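Local coordinates for peroxidase (Cellulomonas bogoriensis 69B4 = DSM 16987, PDB 6QZO), which binds heme b and probably acts as a DyP-type peroxidase, using hydrogen peroxide to oxidise its substrates, at residues P120-P125 / G223-G228; A365-W370 / E374-R379. All blocks are in the same frame, centred on the assembly; numbering follows the deposited sequence.

Contact 1 of 2, residues P120-P125 / G223-G228; sequences PAWLHP and GWLTGG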
loop_
_atom_site.group_PDB
_atom_site.type_symbol
_atom_site.label_atom_id
_atom_site.label_comp_id
_atom_site.label_asym_id
_atom_site.label_seq_id
_atom_site.Cartn_x
_atom_site.Cartn_y
_atom_site.Cartn_z
ATOM N N PRO A 120 33.990 -0.090 -4.597
ATOM C CA PRO A 120 34.502 0.512 -3.363
ATOM C C PRO A 120 34.627 -0.544 -2.251
ATOM O O PRO A 120 33.930 -1.548 -2.312
ATOM C CB PRO A 120 33.462 1.580 -3.008
ATOM C CG PRO A 120 32.209 1.177 -3.781
ATOM C CD PRO A 120 32.696 0.473 -5.025
ATOM N N ALA A 121 35.534 -0.325 -1.299
ATOM C CA ALA A 121 35.832 -1.233 -0.167
ATOM C C ALA A 121 34.554 -1.544 0.633
ATOM O O ALA A 121 34.469 -2.629 1.233
ATOM C CB ALA A 121 36.884 -0.619 0.727
ATOM N N TRP A 122 33.587 -0.626 0.657
ATOM C CA TRP A 122 32.356 -0.753 1.482
ATOM C C TRP A 122 31.210 -1.458 0.731
ATOM O O TRP A 122 30.154 -1.603 1.320
ATOM C CB TRP A 122 31.939 0.620 2.015
ATOM C CG TRP A 122 31.851 1.717 1.005
ATOM C CD1 TRP A 122 32.728 2.750 0.843
ATOM C CD2 TRP A 122 30.811 1.917 0.026
ATOM N NE1 TRP A 122 32.311 3.579 -0.166
ATOM C CE2 TRP A 122 31.137 3.097 -0.680
ATOM C CE3 TRP A 122 29.657 1.215 -0.334
ATOM C CZ2 TRP A 122 30.345 3.584 -1.714
ATOM C CZ3 TRP A 122 28.876 1.694 -1.356
ATOM C CH2 TRP A 122 29.222 2.853 -2.045
ATOM N N LEU A 123 31.404 -1.913 -0.501
ATOM C CA LEU A 123 30.310 -2.561 -1.283
ATOM C C LEU A 123 30.310 -4.062 -0.996
ATOM O O LEU A 123 30.921 -4.819 -1.770
ATOM C CB LEU A 123 30.461 -2.294 -2.782
ATOM C CG LEU A 123 29.322 -2.835 -3.635
ATOM C CD1 LEU A 123 27.998 -2.293 -3.127
ATOM C CD2 LEU A 123 29.520 -2.493 -5.102
ATOM N N HIS A 124 29.655 -4.448 0.102
ATOM C CA HIS A 124 29.548 -5.840 0.602
ATOM C C HIS A 124 28.412 -5.876 1.618
ATOM O O HIS A 124 28.061 -4.844 2.181
ATOM C CB HIS A 124 30.895 -6.316 1.200
ATOM C CG HIS A 124 31.363 -5.492 2.351
ATOM N ND1 HIS A 124 30.699 -5.469 3.552
ATOM C CD2 HIS A 124 32.405 -4.662 2.502
ATOM C CE1 HIS A 124 31.301 -4.642 4.395
ATOM N NE2 HIS A 124 32.351 -4.131 3.777
ATOM N N PRO A 125 27.789 -7.047 1.886
ATOM C CA PRO A 125 26.784 -7.130 2.954
ATOM C C PRO A 125 27.347 -6.595 4.275
ATOM O O PRO A 125 28.538 -6.733 4.516
ATOM C CB PRO A 125 26.494 -8.631 3.057
ATOM C CG PRO A 125 26.850 -9.172 1.662
ATOM C CD PRO A 125 27.999 -8.320 1.172
ATOM N N GLY A 223 36.584 6.672 -9.044
ATOM C CA GLY A 223 36.192 7.929 -9.710
ATOM C C GLY A 223 34.762 7.903 -10.211
ATOM O O GLY A 223 34.148 8.980 -10.291
ATOM N N TRP A 224 34.237 6.726 -10.551
ATOM C CA TRP A 224 32.878 6.578 -11.141
ATOM C C TRP A 224 31.775 6.949 -10.132
ATOM O O TRP A 224 30.634 7.180 -10.579
ATOM C CB TRP A 224 32.668 5.162 -11.684
ATOM C CG TRP A 224 32.492 4.089 -10.652
ATOM C CD1 TRP A 224 33.466 3.277 -10.154
ATOM C CD2 TRP A 224 31.264 3.669 -10.026
ATOM N NE1 TRP A 224 32.937 2.400 -9.250
ATOM C CE2 TRP A 224 31.585 2.610 -9.156
ATOM C CE3 TRP A 224 29.926 4.070 -10.122
ATOM C CZ2 TRP A 224 30.627 1.949 -8.391
ATOM C CZ3 TRP A 224 28.979 3.423 -9.359
ATOM C CH2 TRP A 224 29.325 2.379 -8.506
ATOM N N LEU A 225 32.081 7.001 -8.833
ATOM C CA LEU A 225 31.082 7.319 -7.780
ATOM C C LEU A 225 30.983 8.825 -7.505
ATOM O O LEU A 225 30.209 9.176 -6.593
ATOM C CB LEU A 225 31.451 6.575 -6.495
ATOM C CG LEU A 225 30.753 5.236 -6.300
ATOM C CD1 LEU A 225 31.302 4.582 -5.056
ATOM C CD2 LEU A 225 29.244 5.400 -6.189
ATOM N N THR A 226 31.681 9.686 -8.250
ATOM C CA THR A 226 31.541 11.160 -8.113
ATOM C C THR A 226 30.069 11.555 -8.245
ATOM O O THR A 226 29.475 11.206 -9.280
ATOM C CB THR A 226 32.298 11.946 -9.191
ATOM O OG1 THR A 226 33.615 11.403 -9.287
ATOM C CG2 THR A 226 32.341 13.428 -8.885
ATOM N N GLY A 227 29.534 12.300 -7.266
ATOM C CA GLY A 227 28.120 12.719 -7.212
ATOM C C GLY A 227 27.228 11.616 -6.636
ATOM O O GLY A 227 25.993 11.838 -6.502
ATOM N N GLY A 228 27.827 10.467 -6.316
ATOM C CA GLY A 228 27.118 9.257 -5.875
ATOM C C GLY A 228 27.211 9.085 -4.369
ATOM O O GLY A 228 27.666 10.011 -3.662
#

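Contact 2 of 2, residues A365-W370 / E374-R379; sequences AVPGGW and EYVGQR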
loop_
_atom_site.group_PDB
_atom_site.type_symbol
_atom_site.label_atom_id
_atom_site.label_comp_id
_atom_site.label_asym_id
_atom_site.label_seq_id
_atom_site.Cartn_x
_atom_site.Cartn_y
_atom_site.Cartn_z
ATOM N N ALA A 365 25.819 0.547 -3.999
ATOM C CA ALA A 365 26.573 1.738 -4.452
ATOM C C ALA A 365 25.663 2.505 -5.405
ATOM O O ALA A 365 25.102 1.883 -6.312
ATOM C CB ALA A 365 27.850 1.313 -5.117
ATOM N N VAL A 366 25.522 3.801 -5.183
ATOM C CA VAL A 366 24.578 4.665 -5.930
ATOM C C VAL A 366 25.399 5.575 -6.832
ATOM O O VAL A 366 26.115 6.458 -6.351
ATOM C CB VAL A 366 23.692 5.444 -4.939
ATOM C CG1 VAL A 366 22.760 6.416 -5.644
ATOM C CG2 VAL A 366 22.900 4.477 -4.065
ATOM N N PRO A 367 25.335 5.389 -8.171
ATOM C CA PRO A 367 26.005 6.293 -9.088
ATOM C C PRO A 367 25.586 7.741 -8.841
ATOM O O PRO A 367 24.526 7.980 -8.233
ATOM C CB PRO A 367 25.532 5.867 -10.483
ATOM C CG PRO A 367 25.061 4.448 -10.310
ATOM C CD PRO A 367 24.618 4.316 -8.869
ATOM N N GLY A 368 26.411 8.663 -9.335
ATOM C CA GLY A 368 26.097 10.094 -9.380
ATOM C C GLY A 368 24.967 10.321 -10.356
ATOM O O GLY A 368 24.511 9.336 -10.948
ATOM N N GLY A 369 24.531 11.566 -10.495
ATOM C CA GLY A 369 23.490 11.960 -11.452
ATOM C C GLY A 369 24.027 11.978 -12.878
ATOM O O GLY A 369 25.199 11.562 -13.103
ATOM N N TRP A 370 23.183 12.440 -13.802
ATOM C CA TRP A 370 23.463 12.492 -15.252
ATOM C C TRP A 370 22.636 13.620 -15.867
ATOM O O TRP A 370 21.701 14.105 -15.186
ATOM C CB TRP A 370 23.197 11.122 -15.897
ATOM C CG TRP A 370 21.766 10.811 -16.201
ATOM C CD1 TRP A 370 21.137 10.957 -17.406
ATOM C CD2 TRP A 370 20.804 10.209 -15.316
ATOM N NE1 TRP A 370 19.834 10.537 -17.317
ATOM C CE2 TRP A 370 19.601 10.062 -16.052
ATOM C CE3 TRP A 370 20.819 9.816 -13.971
ATOM C CZ2 TRP A 370 18.437 9.544 -15.485
ATOM C CZ3 TRP A 370 19.672 9.293 -13.416
ATOM C CH2 TRP A 370 18.495 9.169 -14.163
ATOM N N GLU A 374 23.156 11.460 -21.376
ATOM C CA GLU A 374 23.943 10.475 -20.596
ATOM C C GLU A 374 22.992 9.364 -20.131
ATOM O O GLU A 374 21.799 9.446 -20.443
ATOM C CB GLU A 374 24.674 11.190 -19.454
ATOM C CG GLU A 374 25.649 12.261 -19.934
ATOM C CD GLU A 374 26.340 13.062 -18.833
ATOM O OE1 GLU A 374 25.957 12.929 -17.652
ATOM O OE2 GLU A 374 27.329 13.770 -19.147
ATOM N N TYR A 375 23.506 8.357 -19.430
ATOM C CA TYR A 375 22.699 7.281 -18.796
ATOM C C TYR A 375 23.265 6.959 -17.409
ATOM O O TYR A 375 24.475 7.143 -17.158
ATOM C CB TYR A 375 22.603 6.068 -19.718
ATOM C CG TYR A 375 23.866 5.261 -19.871
ATOM C CD1 TYR A 375 24.156 4.219 -19.007
ATOM C CD2 TYR A 375 24.746 5.506 -20.906
ATOM C CE1 TYR A 375 25.293 3.448 -19.159
ATOM C CE2 TYR A 375 25.893 4.745 -21.073
ATOM C CZ TYR A 375 26.165 3.712 -20.199
ATOM O OH TYR A 375 27.294 2.966 -20.351
ATOM N N VAL A 376 22.388 6.521 -16.507
ATOM C CA VAL A 376 22.734 6.285 -15.083
ATOM C C VAL A 376 23.787 5.165 -15.031
ATOM O O VAL A 376 23.564 4.107 -15.643
ATOM C CB VAL A 376 21.491 5.972 -14.237
ATOM C CG1 VAL A 376 20.837 4.656 -14.647
ATOM C CG2 VAL A 376 21.820 5.976 -12.752
ATOM N N GLY A 377 24.911 5.426 -14.350
ATOM C CA GLY A 377 25.977 4.440 -14.104
ATOM C C GLY A 377 26.976 4.397 -15.243
ATOM O O GLY A 377 27.864 3.531 -15.234
ATOM N N GLN A 378 26.864 5.345 -16.171
ATOM C CA GLN A 378 27.718 5.423 -17.388
ATOM C C GLN A 378 29.210 5.461 -16.999
ATOM O O GLN A 378 29.992 4.740 -17.641
ATOM C CB GLN A 378 27.317 6.655 -18.193
ATOM C CG GLN A 378 28.089 6.818 -19.494
ATOM C CD GLN A 378 27.496 7.947 -20.297
ATOM O OE1 GLN A 378 26.643 8.698 -19.816
ATOM N NE2 GLN A 378 27.929 8.061 -21.539
ATOM N N ARG A 379 29.594 6.268 -16.007
ATOM C CA ARG A 379 31.014 6.429 -15.562
ATOM C C ARG A 379 31.574 5.081 -15.083
ATOM O O ARG A 379 32.789 4.875 -15.225
ATOM C CB ARG A 379 31.159 7.497 -14.467
ATOM C CG ARG A 379 31.040 8.927 -14.977
ATOM C CD ARG A 379 31.271 9.995 -13.905
ATOM N NE ARG A 379 30.101 10.170 -13.048
ATOM C CZ ARG A 379 29.079 11.015 -13.274
ATOM N NH1 ARG A 379 29.068 11.799 -14.344
ATOM N NH2 ARG A 379 28.069 11.085 -12.418
#

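Contact 1 of 2, residues P120-P125 / G223-G228
Leu225 sets one methyl group, CD1, against both Pro120 and the indole of Trp122, two side chains already in contact with each other, and this apolar meeting is the heart of the contact. CD1 lies 3.6 Å from CZ2 of Trp122 and 3.7 Å from CG of Pro120. The two side chains meet it differently: that of Trp122 approaches from the opposite direction, whereas that of Pro120 crosses Leu225 at about a right angle. Trp122 carries its CG between the backbone N and the carbonyl carbon (chi1 50°), which folds the indole back over its own turn, where CB of Pro120 lies 3.6 Å above the ring plane, toward the rim. A looser touch comes from Trp224, whose CZ2 stands 4.2 Å from CD of Pro120; the face of that same indole also takes CG of Leu225. Two tryptophans, a proline and a leucine thus form one small apolar cluster, and both indoles reach Ala365 of strand 356-366.

Hydrogen bonds shape each loop separately. Residues 120-123 form a type I beta turn, closed by Leu123 N to Pro120 O, and residues 225-228 a type II turn, closed by Gly228 N to Leu225 O. Gly223 O is gripped twice by Thr226, through its backbone N and through OG1 (2.7 Å). On the other loop, His124 ND1 donates to Pro125 O at 2.7 Å, nearly in the imidazole plane, while NE2 turns to Asp336. Trp224 NE1 is satisfied by Arg118 O.

With no hydrogen bond passing between the segments and all four touching residues buried, the joining of this loop of the N-terminal family region to that of the C-terminal one probably rests on apolar contact and the exclusion of water, while backbone bonds close the turns within each loop.

Contact 2 of 2, residues A365-W370 / E374-R379
Trp370 lies against the chain that returns past it, and its contacts change steadily from CB to the far rim of the indole. CB is 3.7 Å from Glu374 OE1, a carboxylate oxygen that also accepts a hydrogen bond from Ser371 N. Next, CD1 meets Glu374 O at 3.5 Å, and NE1 donates to Glu76 on helix 61-78. Over one face run Tyr375 C and Val376 N, and at the benzo end Val376 CB lies over the six-membered ring, 4.2 Å from its centroid and 25° off the normal, a CH-pi contact. With CG between the backbone N and the carbonyl carbon (chi1 80°), the indole is turned over this peptide. Replacing the indole by the methyl of an alanine is likely to leave Val376 without its aromatic cover and Glu76 without this N-H donor.

Arg379, bent at chi3, sends NH2 to Gly369 O at 3.0 Å, in the carbonyl plane but with a bent N-H angle of 137°. Pro367 CG rests 3.9 Å from CA of Gly377, the N-cap residue of helix 378-381. The turn from strand 356-366 into that helix touches helix 61-78 through Trp370 and Tyr375, and strand 100-105 through Pro367 and Val376.

In the fold
From the N terminus, the chain leaves helix 107-113, passes residues 120-125, builds strands 143-149 and 170-179, and comes back at 223-228 just before strand 229-238. Contact 1 thus closes a loop of 97 intervening residues. Contact 2 comes later in the chain and closes a short loop, with three residues between segments 365-370 and 374-379, so the two follow in series and neither nest nor cross. In space their centres are about 12 Å apart and they touch: Leu225 CD2 lies 3.3 Å from Val366 O, and Trp224 CB 3.6 Å from Arg379 O. Together they bring loops of both ferredoxin-like family regions against the end of strand 356-366 and the C-terminal helix.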